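Local coordinates for protein spectinomycin phosphotransferase (Legionella pneumophila serogroup 1, PDB 3I0O) that probably transfers a phosphate group from a bound nucleotide to the antibiotic spectinomycin, using a kinase-like fold of the aminoglycoside phosphotransferase family, at residues Val17-Asp22 and Phe79-Leu84; Tyr49-Lys54 and Ile97-Phe102; Ile21-Ala26 and Tyr40-Glu45. One frame throughout, in Å; residues are numbered along the deposited sequence.

In the fold
All three contacts build the N-terminal lobe around one antiparallel sheet and helix 8-19, on the same side of the chain's centre, with their own centres 10 to 12 Å apart. Along the chain, contacts 1 and 3 start from the same place, sharing I21 and D22 where helix 8-19 gives way to strand 23-29. Contact 3 closes with strand 38-44 before contact 2 opens on strand 48-54, its neighbour in the sheet; the segments of contacts 1 and 2 alternate. Contact 2 holds ADP, contact 3 continues the sheet to strand 23-29, one of its two outermost strands, and contact 1 fastens the helix end to loop 79-84 beside strand 96-101, which carries part of the nucleotide site.

Contact 1: residues Val17-Asp22 and Phe79-Leu84; sequences VHYGID and FPIHTL
The C-terminal end of helix 8-19, in the N-terminal lobe of the kinase-like fold, meets the loop ahead of strand 90-91 here, with Y19 laid along I81-T83 and H18 bonded to L84. The backbone bond runs from L84 N to H18 O at 3.0 Å and is nearly straight, 171° at the hydrogen, so a carbonyl at the helix end is satisfied by the loop. T83 CG2 sits over one face of the Y19 ring, offset toward its rim, in a CH-pi contact 3.8 Å from the centroid. With CG2 anti to its carbonyl carbon, T83 turns the methyl to the ring while OG1 serves E85 N and K87 N farther along the loop. At the ring edge, in plane, I81 O approaches Y19 CE2 to 3.4 Å. A water closes the same edge: it accepts from Y19 OH at 2.6 Å and donates to I81 O at 2.7 Å, tying the phenol to the loop backbone. L84 reaches the helix terminus with both methyls, CD1 to V17 O at 3.5 Å and CD2 to Y19 O at 3.7 Å, beside G20, which leaves the helical path with phi 64°. Around this joint, Y19 also packs on I97 and A99 of strand 96-101 and on Q90 of strand 90-91, I81 pairs through its backbone with A99, and I21 and I81 both touch Y49 of strand 48-54.

Contact 2: residues Tyr49-Lys54 and Ile97-Phe102; sequences YFIKLK and IIAYPF. With ADP (adenosine-5'-diphosphate), chain B.
F50 and F102 bring their ring faces to the adenine of ADP, and K52 reaches its alpha-phosphate. The F50 ring lies flat against the base, with ADP C5 3.5 Å above its centre; F50 points to the nucleotide side by its place in the strand, and CG anti to the backbone N (chi1 176°) lays the ring along the base. F102 meets the base differently: ADP C2, at the base's rim, sits 3.6 Å over the middle of its ring. F102 CE1 in turn comes to the edge of F50, in plane. P101 O accepts from ADP N6 at 3.2 Å with 160° at the hydrogen, and ADP is also hydrogen-bonded to I103 N. The chain of K52, extended beyond CG, passes the F50 edge with CE and carries NZ to ADP O1A, 3.2 Å away; K52 CD lies 4.0 Å from Y100 CE1.

Behind these groups the two strands run antiparallel. F50 and Y100 form one hydrogen-bonded pair, F50 N to Y100 O being 2.8 Å, and K52 and I98 form the next, K52 N to I98 O also 2.8 Å. This register puts F50, K52, I98 and Y100 on the nucleotide face. On the reverse, I51 CD1 rests on A99 CB at 3.4 Å and L53 lies alongside I97; helix 8-19 backs this side, L11 on I51, L14 on I97 and Y19 on I97 and A99. The arrangement is that of the kinase-like N-lobe: a lysine on the third strand at the alpha-phosphate, and a hinge backbone that reads the adenine.

Contact 3: residues Ile21-Ala26 and Tyr40-Glu45; sequences IDIHTA and YQADSE
T25 pairs with D43, and H24 adds a backbone bond to it, in the beta hairpin of strands 23-29 and 38-44, at the outer side of the N-lobe sheet. Two backbone hydrogen bonds join the strands: D43 N to T25 O, 2.8 Å and 171° at the hydrogen, and H24 N to D43 O, 2.9 Å but more bent at 146°. D43 thus uses both its amide and its carbonyl, on two successive residues, where the first strand turns a corner at H24. CA-H...O contacts add to them, from A26 CA to Q41 O at 3.2 Å and from S44 CA to D22 O at 3.3 Å.

Apolar packing is modest: A26 and A42 form a non-hydrogen-bonded pair, their CB atoms 4.2 Å apart, on the face turned to helix 8-19, where I23 touches I12 and L15 and A42 touches L15.

Polar side chains look mostly to their own strand or beyond. D43 OD1 is bonded to S48 OG and takes a weak bond from Q41 NE2; S44 OG binds K47 N, and D22 OD1 forms a salt bridge with K16. D22 and E45 hold carboxylates of like charge near each other at the surface without touching.

The H24 imidazole folds back over the second strand, its CG lying between the backbone N and the carbonyl carbon (chi1 60°). Its ND1 shares a hydrogen bond with T25 OG1 at 2.8 Å, in the ring plane, while D43 O sits 3.7 Å above the ring, over its centre.

Contact 1: residues Val17-Asp22 and Phe79-Leu84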
loop_
_atom_site.group_PDB
_atom_site.type_symbol
_atom_site.label_atom_id
_atom_site.label_comp_id
_atom_site.label_asym_id
_atom_site.label_seq_id
_atom_site.Cartn_x
_atom_site.Cartn_y
_atom_site.Cartn_z
ATOM N N VAL A 17 9.205 29.534 -5.061
ATOM C CA VAL A 17 9.956 30.012 -3.910
ATOM C C VAL A 17 10.845 28.939 -3.291
ATOM O O VAL A 17 12.030 29.165 -3.047
ATOM C CB VAL A 17 8.999 30.558 -2.802
ATOM C CG1 VAL A 17 9.764 30.749 -1.492
ATOM C CG2 VAL A 17 8.388 31.879 -3.240
ATOM N N HIS A 18 10.266 27.770 -3.044
ATOM C CA HIS A 18 11.002 26.684 -2.410
ATOM C C HIS A 18 11.796 25.740 -3.299
ATOM O O HIS A 18 12.720 25.093 -2.818
ATOM C CB HIS A 18 10.052 25.870 -1.543
ATOM C CG HIS A 18 9.356 26.685 -0.505
ATOM N ND1 HIS A 18 10.036 27.348 0.493
ATOM C CD2 HIS A 18 8.045 26.956 -0.316
ATOM C CE1 HIS A 18 9.171 27.994 1.255
ATOM N NE2 HIS A 18 7.956 27.772 0.785
ATOM N N TYR A 19 11.445 25.655 -4.580
ATOM C CA TYR A 19 12.161 24.761 -5.484
ATOM C C TYR A 19 12.827 25.475 -6.651
ATOM O O TYR A 19 13.616 24.875 -7.377
ATOM C CB TYR A 19 11.229 23.670 -6.032
ATOM C CG TYR A 19 10.795 22.619 -5.020
ATOM C CD1 TYR A 19 9.791 22.889 -4.083
ATOM C CD2 TYR A 19 11.375 21.346 -5.014
ATOM C CE1 TYR A 19 9.369 21.916 -3.172
ATOM C CE2 TYR A 19 10.965 20.371 -4.103
ATOM C CZ TYR A 19 9.959 20.661 -3.187
ATOM O OH TYR A 19 9.536 19.698 -2.295
ATOM N N GLY A 20 12.516 26.751 -6.840
ATOM C CA GLY A 20 13.118 27.477 -7.941
ATOM C C GLY A 20 12.695 26.905 -9.280
ATOM O O GLY A 20 13.457 26.929 -10.250
ATOM N N ILE A 21 11.472 26.385 -9.331
ATOM C CA ILE A 21 10.924 25.807 -10.556
ATOM C C ILE A 21 9.832 26.715 -11.118
ATOM O O ILE A 21 8.970 27.202 -10.376
ATOM C CB ILE A 21 10.330 24.403 -10.292
ATOM C CG1 ILE A 21 11.445 23.433 -9.907
ATOM C CG2 ILE A 21 9.612 23.891 -11.532
ATOM C CD1 ILE A 21 10.946 22.078 -9.436
ATOM N N ASP A 22 9.873 26.938 -12.430
ATOM C CA ASP A 22 8.897 27.796 -13.094
ATOM C C ASP A 22 7.778 27.018 -13.753
ATOM O O ASP A 22 7.891 26.610 -14.914
ATOM C CB ASP A 22 9.572 28.673 -14.151
ATOM C CG ASP A 22 10.563 29.644 -13.553
ATOM O OD1 ASP A 22 10.230 30.268 -12.521
ATOM O OD2 ASP A 22 11.667 29.787 -14.125
ATOM N N PHE A 79 12.825 8.930 -7.076
ATOM C CA PHE A 79 13.530 9.813 -6.149
ATOM C C PHE A 79 12.959 11.230 -6.193
ATOM O O PHE A 79 12.799 11.820 -7.260
ATOM C CB PHE A 79 15.034 9.846 -6.458
ATOM C CG PHE A 79 15.877 10.310 -5.294
ATOM C CD1 PHE A 79 16.084 9.475 -4.196
ATOM C CD2 PHE A 79 16.442 11.586 -5.282
ATOM C CE1 PHE A 79 16.840 9.899 -3.100
ATOM C CE2 PHE A 79 17.203 12.024 -4.185
ATOM C CZ PHE A 79 17.401 11.174 -3.090
ATOM N N PRO A 80 12.656 11.799 -5.021
ATOM C CA PRO A 80 12.099 13.152 -4.925
ATOM C C PRO A 80 13.021 14.217 -5.516
ATOM O O PRO A 80 14.213 13.998 -5.702
ATOM C CB PRO A 80 11.907 13.356 -3.415
ATOM C CG PRO A 80 11.855 11.964 -2.858
ATOM C CD PRO A 80 12.889 11.232 -3.684
ATOM N N ILE A 81 12.446 15.373 -5.799
ATOM C CA ILE A 81 13.183 16.498 -6.333
ATOM C C ILE A 81 13.636 17.367 -5.158
ATOM O O ILE A 81 12.871 17.599 -4.224
ATOM C CB ILE A 81 12.281 17.284 -7.282
ATOM C CG1 ILE A 81 12.058 16.441 -8.536
ATOM C CG2 ILE A 81 12.901 18.623 -7.631
ATOM C CD1 ILE A 81 10.824 16.787 -9.253
ATOM N N HIS A 82 14.885 17.827 -5.208
ATOM C CA HIS A 82 15.470 18.654 -4.150
ATOM C C HIS A 82 14.959 20.090 -4.094
ATOM O O HIS A 82 14.728 20.721 -5.130
ATOM C CB HIS A 82 16.999 18.728 -4.288
ATOM C CG HIS A 82 17.701 17.421 -4.099
ATOM N ND1 HIS A 82 17.880 16.516 -5.121
ATOM C CD2 HIS A 82 18.258 16.863 -2.999
ATOM C CE1 HIS A 82 18.517 15.454 -4.659
ATOM N NE2 HIS A 82 18.757 15.641 -3.373
ATOM N N THR A 83 14.799 20.603 -2.875
ATOM C CA THR A 83 14.383 21.986 -2.685
ATOM C C THR A 83 15.674 22.802 -2.833
ATOM O O THR A 83 16.771 22.237 -2.904
ATOM C CB THR A 83 13.803 22.239 -1.269
ATOM O OG1 THR A 83 14.813 21.990 -0.288
ATOM C CG2 THR A 83 12.610 21.330 -0.994
ATOM N N LEU A 84 15.550 24.121 -2.881
ATOM C CA LEU A 84 16.717 24.976 -3.021
ATOM C C LEU A 84 17.651 24.810 -1.827
ATOM O O LEU A 84 18.810 25.209 -1.877
ATOM C CB LEU A 84 16.287 26.440 -3.163
ATOM C CG LEU A 84 15.541 26.754 -4.463
ATOM C CD1 LEU A 84 15.047 28.197 -4.455
ATOM C CD2 LEU A 84 16.465 26.504 -5.644
HETATM O O HOH W 1 10.641 17.391 -2.706
#

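Contact 2: residues Tyr49-Lys54 and Ile97-Phe102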
loop_
_atom_site.group_PDB
_atom_site.type_symbol
_atom_site.label_atom_id
_atom_site.label_comp_id
_atom_site.label_asym_id
_atom_site.label_seq_id
_atom_site.Cartn_x
_atom_site.Cartn_y
_atom_site.Cartn_z
ATOM N N TYR A 49 5.844 17.422 -13.166
ATOM C CA TYR A 49 6.149 17.022 -11.801
ATOM C C TYR A 49 4.902 16.506 -11.099
ATOM O O TYR A 49 3.791 16.962 -11.370
ATOM C CB TYR A 49 6.679 18.219 -11.016
ATOM C CG TYR A 49 7.925 18.849 -11.586
ATOM C CD1 TYR A 49 9.174 18.274 -11.381
ATOM C CD2 TYR A 49 7.861 20.038 -12.316
ATOM C CE1 TYR A 49 10.338 18.865 -11.883
ATOM C CE2 TYR A 49 9.013 20.641 -12.826
ATOM C CZ TYR A 49 10.246 20.049 -12.603
ATOM O OH TYR A 49 11.384 20.642 -13.079
ATOM N N PHE A 50 5.091 15.551 -10.199
ATOM C CA PHE A 50 3.993 14.998 -9.420
ATOM C C PHE A 50 4.240 15.528 -8.014
ATOM O O PHE A 50 5.238 15.191 -7.382
ATOM C CB PHE A 50 4.038 13.475 -9.470
ATOM C CG PHE A 50 2.996 12.801 -8.625
ATOM C CD1 PHE A 50 3.289 12.399 -7.327
ATOM C CD2 PHE A 50 1.721 12.554 -9.135
ATOM C CE1 PHE A 50 2.327 11.757 -6.548
ATOM C CE2 PHE A 50 0.750 11.913 -8.366
ATOM C CZ PHE A 50 1.052 11.512 -7.071
ATOM N N ILE A 51 3.334 16.384 -7.551
ATOM C CA ILE A 51 3.454 17.030 -6.252
ATOM C C ILE A 51 2.528 16.490 -5.175
ATOM O O ILE A 51 1.309 16.436 -5.348
ATOM C CB ILE A 51 3.179 18.529 -6.375
ATOM C CG1 ILE A 51 3.913 19.096 -7.593
ATOM C CG2 ILE A 51 3.583 19.237 -5.091
ATOM C CD1 ILE A 51 5.392 18.851 -7.604
ATOM N N LYS A 52 3.120 16.113 -4.050
ATOM C CA LYS A 52 2.363 15.592 -2.928
ATOM C C LYS A 52 2.395 16.570 -1.768
ATOM O O LYS A 52 3.460 17.034 -1.366
ATOM C CB LYS A 52 2.945 14.259 -2.456
ATOM C CG LYS A 52 2.652 13.066 -3.341
ATOM C CD LYS A 52 3.121 11.767 -2.677
ATOM C CE LYS A 52 2.764 10.541 -3.517
ATOM N NZ LYS A 52 3.132 9.257 -2.860
ATOM N N LEU A 53 1.224 16.898 -1.234
ATOM C CA LEU A 53 1.141 17.786 -0.083
ATOM C C LEU A 53 0.717 16.887 1.072
ATOM O O LEU A 53 -0.466 16.635 1.263
ATOM C CB LEU A 53 0.095 18.873 -0.315
ATOM C CG LEU A 53 0.301 19.797 -1.513
ATOM C CD1 LEU A 53 -0.810 20.829 -1.519
ATOM C CD2 LEU A 53 1.656 20.487 -1.433
ATOM N N LYS A 54 1.689 16.390 1.828
ATOM C CA LYS A 54 1.407 15.486 2.939
ATOM C C LYS A 54 1.168 16.171 4.286
ATOM O O LYS A 54 1.553 17.330 4.488
ATOM C CB LYS A 54 2.541 14.455 3.073
ATOM C CG LYS A 54 2.604 13.443 1.930
ATOM C CD LYS A 54 3.825 12.526 2.026
ATOM C CE LYS A 54 3.858 11.488 0.891
ATOM N NZ LYS A 54 5.173 10.768 0.782
ATOM N N ILE A 97 5.660 19.656 1.562
ATOM C CA ILE A 97 5.657 19.482 0.104
ATOM C C ILE A 97 6.692 18.442 -0.337
ATOM O O ILE A 97 7.827 18.430 0.146
ATOM C CB ILE A 97 5.995 20.791 -0.660
ATOM C CG1 ILE A 97 5.001 21.896 -0.310
ATOM C CG2 ILE A 97 5.951 20.533 -2.159
ATOM C CD1 ILE A 97 5.275 23.204 -1.029
ATOM N N ILE A 98 6.296 17.572 -1.258
ATOM C CA ILE A 98 7.199 16.563 -1.786
ATOM C C ILE A 98 6.953 16.456 -3.280
ATOM O O ILE A 98 5.896 16.008 -3.723
ATOM C CB ILE A 98 6.974 15.181 -1.149
ATOM C CG1 ILE A 98 7.013 15.292 0.375
ATOM C CG2 ILE A 98 8.051 14.209 -1.642
ATOM C CD1 ILE A 98 6.955 13.955 1.084
ATOM N N ALA A 99 7.938 16.875 -4.057
ATOM C CA ALA A 99 7.819 16.831 -5.498
ATOM C C ALA A 99 8.600 15.651 -6.075
ATOM O O ALA A 99 9.604 15.217 -5.517
ATOM C CB ALA A 99 8.324 18.131 -6.078
ATOM N N TYR A 100 8.120 15.122 -7.187
ATOM C CA TYR A 100 8.789 14.021 -7.854
ATOM C C TYR A 100 8.623 14.275 -9.329
ATOM O O TYR A 100 7.795 15.072 -9.730
ATOM C CB TYR A 100 8.112 12.671 -7.584
ATOM C CG TYR A 100 8.019 12.223 -6.153
ATOM C CD1 TYR A 100 6.988 12.669 -5.324
ATOM C CD2 TYR A 100 8.934 11.308 -5.633
ATOM C CE1 TYR A 100 6.869 12.210 -4.022
ATOM C CE2 TYR A 100 8.820 10.841 -4.324
ATOM C CZ TYR A 100 7.788 11.292 -3.525
ATOM O OH TYR A 100 7.668 10.821 -2.236
ATOM N N PRO A 101 9.443 13.632 -10.160
ATOM C CA PRO A 101 9.217 13.886 -11.582
ATOM C C PRO A 101 7.905 13.135 -11.865
ATOM O O PRO A 101 7.537 12.225 -11.114
ATOM C CB PRO A 101 10.419 13.228 -12.246
ATOM C CG PRO A 101 10.796 12.129 -11.282
ATOM C CD PRO A 101 10.632 12.790 -9.938
ATOM N N PHE A 102 7.192 13.501 -12.923
ATOM C CA PHE A 102 5.946 12.826 -13.230
ATOM C C PHE A 102 6.216 11.615 -14.106
ATOM O O PHE A 102 6.907 11.722 -15.120
ATOM C CB PHE A 102 4.988 13.773 -13.953
ATOM C CG PHE A 102 3.559 13.301 -13.960
ATOM C CD1 PHE A 102 2.664 13.758 -13.008
ATOM C CD2 PHE A 102 3.115 12.391 -14.917
ATOM C CE1 PHE A 102 1.332 13.317 -13.003
ATOM C CE2 PHE A 102 1.791 11.943 -14.921
ATOM C CZ PHE A 102 0.896 12.411 -13.960
HETATM P PB ADP B . -1.518 6.510 -1.983
HETATM O O1B ADP B . -0.795 5.949 -0.820
HETATM O O2B ADP B . -2.499 7.600 -1.777
HETATM O O3B ADP B . -2.264 5.296 -2.752
HETATM P PA ADP B . 0.517 6.100 -3.990
HETATM O O1A ADP B . 1.921 6.475 -3.716
HETATM O O2A ADP B . 0.115 4.682 -3.873
HETATM O O3A ADP B . -0.432 7.034 -3.060
HETATM O "O5'" ADP B . 0.130 6.614 -5.473
HETATM C "C5'" ADP B . -1.220 6.483 -5.970
HETATM C "C4'" ADP B . -1.293 6.772 -7.477
HETATM O "O4'" ADP B . -0.723 8.054 -7.790
HETATM C "C3'" ADP B . -0.507 5.791 -8.363
HETATM O "O3'" ADP B . -1.381 4.744 -8.813
HETATM C "C2'" ADP B . -0.137 6.683 -9.558
HETATM O "O2'" ADP B . -1.238 6.717 -10.488
HETATM C "C1'" ADP B . 0.072 8.101 -8.988
HETATM N N9 ADP B . 1.511 8.486 -8.809
HETATM C C8 ADP B . 2.332 8.276 -7.722
HETATM N N7 ADP B . 3.543 8.728 -7.872
HETATM C C5 ADP B . 3.541 9.281 -9.147
HETATM C C6 ADP B . 4.550 9.947 -9.939
HETATM N N6 ADP B . 5.790 10.152 -9.506
HETATM N N1 ADP B . 4.201 10.379 -11.191
HETATM C C2 ADP B . 2.945 10.172 -11.634
HETATM N N3 ADP B . 1.929 9.570 -10.991
HETATM C C4 ADP B . 2.303 9.143 -9.734
#

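Contact 3: residues Ile21-Ala26 and Tyr40-Glu45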
loop_
_atom_site.group_PDB
_atom_site.type_symbol
_atom_site.label_atom_id
_atom_site.label_comp_id
_atom_site.label_asym_id
_atom_site.label_seq_id
_atom_site.Cartn_x
_atom_site.Cartn_y
_atom_site.Cartn_z
ATOM N N ILE A 21 11.472 26.385 -9.331
ATOM C CA ILE A 21 10.924 25.807 -10.556
ATOM C C ILE A 21 9.832 26.715 -11.118
ATOM O O ILE A 21 8.970 27.202 -10.376
ATOM C CB ILE A 21 10.330 24.403 -10.292
ATOM C CG1 ILE A 21 11.445 23.433 -9.907
ATOM C CG2 ILE A 21 9.612 23.891 -11.532
ATOM C CD1 ILE A 21 10.946 22.078 -9.436
ATOM N N ASP A 22 9.873 26.938 -12.430
ATOM C CA ASP A 22 8.897 27.796 -13.094
ATOM C C ASP A 22 7.778 27.018 -13.753
ATOM O O ASP A 22 7.891 26.610 -14.914
ATOM C CB ASP A 22 9.572 28.673 -14.151
ATOM C CG ASP A 22 10.563 29.644 -13.553
ATOM O OD1 ASP A 22 10.230 30.268 -12.521
ATOM O OD2 ASP A 22 11.667 29.787 -14.125
ATOM N N ILE A 23 6.692 26.844 -13.009
ATOM C CA ILE A 23 5.514 26.120 -13.471
ATOM C C ILE A 23 4.458 27.059 -14.036
ATOM O O ILE A 23 4.151 28.095 -13.451
ATOM C CB ILE A 23 4.910 25.307 -12.314
ATOM C CG1 ILE A 23 5.862 24.164 -11.976
ATOM C CG2 ILE A 23 3.505 24.811 -12.671
ATOM C CD1 ILE A 23 5.512 23.440 -10.740
ATOM N N HIS A 24 3.899 26.678 -15.177
ATOM C CA HIS A 24 2.883 27.476 -15.849
ATOM C C HIS A 24 1.492 26.870 -15.718
ATOM O O HIS A 24 0.503 27.529 -16.004
ATOM C CB HIS A 24 3.233 27.595 -17.329
ATOM C CG HIS A 24 3.309 26.276 -18.035
ATOM N ND1 HIS A 24 2.207 25.473 -18.233
ATOM C CD2 HIS A 24 4.360 25.612 -18.575
ATOM C CE1 HIS A 24 2.574 24.372 -18.865
ATOM N NE2 HIS A 24 3.876 24.432 -19.083
ATOM N N THR A 25 1.417 25.613 -15.294
ATOM C CA THR A 25 0.131 24.931 -15.153
ATOM C C THR A 25 0.181 23.880 -14.046
ATOM O O THR A 25 1.145 23.133 -13.933
ATOM C CB THR A 25 -0.267 24.246 -16.484
ATOM O OG1 THR A 25 -0.486 25.243 -17.487
ATOM C CG2 THR A 25 -1.529 23.414 -16.317
ATOM N N ALA A 26 -0.860 23.825 -13.227
ATOM C CA ALA A 26 -0.910 22.858 -12.143
ATOM C C ALA A 26 -2.355 22.461 -11.895
ATOM O O ALA A 26 -3.201 23.324 -11.674
ATOM C CB ALA A 26 -0.302 23.454 -10.879
ATOM N N TYR A 40 -0.898 16.773 -7.076
ATOM C CA TYR A 40 -1.074 17.639 -8.237
ATOM C C TYR A 40 -0.088 17.314 -9.340
ATOM O O TYR A 40 0.933 16.678 -9.113
ATOM C CB TYR A 40 -0.832 19.109 -7.870
ATOM C CG TYR A 40 -1.663 19.657 -6.739
ATOM C CD1 TYR A 40 -1.548 19.145 -5.446
ATOM C CD2 TYR A 40 -2.561 20.697 -6.957
ATOM C CE1 TYR A 40 -2.308 19.655 -4.402
ATOM C CE2 TYR A 40 -3.324 21.214 -5.921
ATOM C CZ TYR A 40 -3.193 20.688 -4.650
ATOM O OH TYR A 40 -3.960 21.191 -3.630
ATOM N N GLN A 41 -0.402 17.760 -10.546
ATOM C CA GLN A 41 0.524 17.601 -11.644
ATOM C C GLN A 41 0.904 19.036 -11.967
ATOM O O GLN A 41 0.041 19.846 -12.298
ATOM C CB GLN A 41 -0.104 16.968 -12.884
ATOM C CG GLN A 41 0.956 16.792 -13.975
ATOM C CD GLN A 41 0.448 16.169 -15.256
ATOM O OE1 GLN A 41 -0.502 15.380 -15.249
ATOM N NE2 GLN A 41 1.099 16.502 -16.372
ATOM N N ALA A 42 2.188 19.354 -11.846
ATOM C CA ALA A 42 2.670 20.694 -12.134
ATOM C C ALA A 42 3.652 20.644 -13.301
ATOM O O ALA A 42 4.610 19.873 -13.281
ATOM C CB ALA A 42 3.335 21.279 -10.903
ATOM N N ASP A 43 3.414 21.467 -14.315
ATOM C CA ASP A 43 4.279 21.497 -15.489
ATOM C C ASP A 43 5.096 22.780 -15.634
ATOM O O ASP A 43 4.642 23.862 -15.277
ATOM C CB ASP A 43 3.458 21.330 -16.776
ATOM C CG ASP A 43 2.746 19.996 -16.863
ATOM O OD1 ASP A 43 3.299 18.978 -16.399
ATOM O OD2 ASP A 43 1.630 19.958 -17.424
ATOM N N SER A 44 6.310 22.641 -16.151
ATOM C CA SER A 44 7.169 23.781 -16.435
ATOM C C SER A 44 7.228 23.751 -17.970
ATOM O O SER A 44 6.482 23.002 -18.596
ATOM C CB SER A 44 8.566 23.595 -15.818
ATOM O OG SER A 44 9.274 22.528 -16.424
ATOM N N GLU A 45 8.084 24.548 -18.591
ATOM C CA GLU A 45 8.157 24.536 -20.049
ATOM C C GLU A 45 8.624 23.190 -20.598
ATOM O O GLU A 45 8.169 22.739 -21.653
ATOM C CB GLU A 45 9.122 25.611 -20.540
ATOM C CG GLU A 45 8.704 27.022 -20.210
ATOM C CD GLU A 45 9.814 28.025 -20.472
ATOM O OE1 GLU A 45 10.301 28.101 -21.628
ATOM O OE2 GLU A 45 10.194 28.733 -19.512
#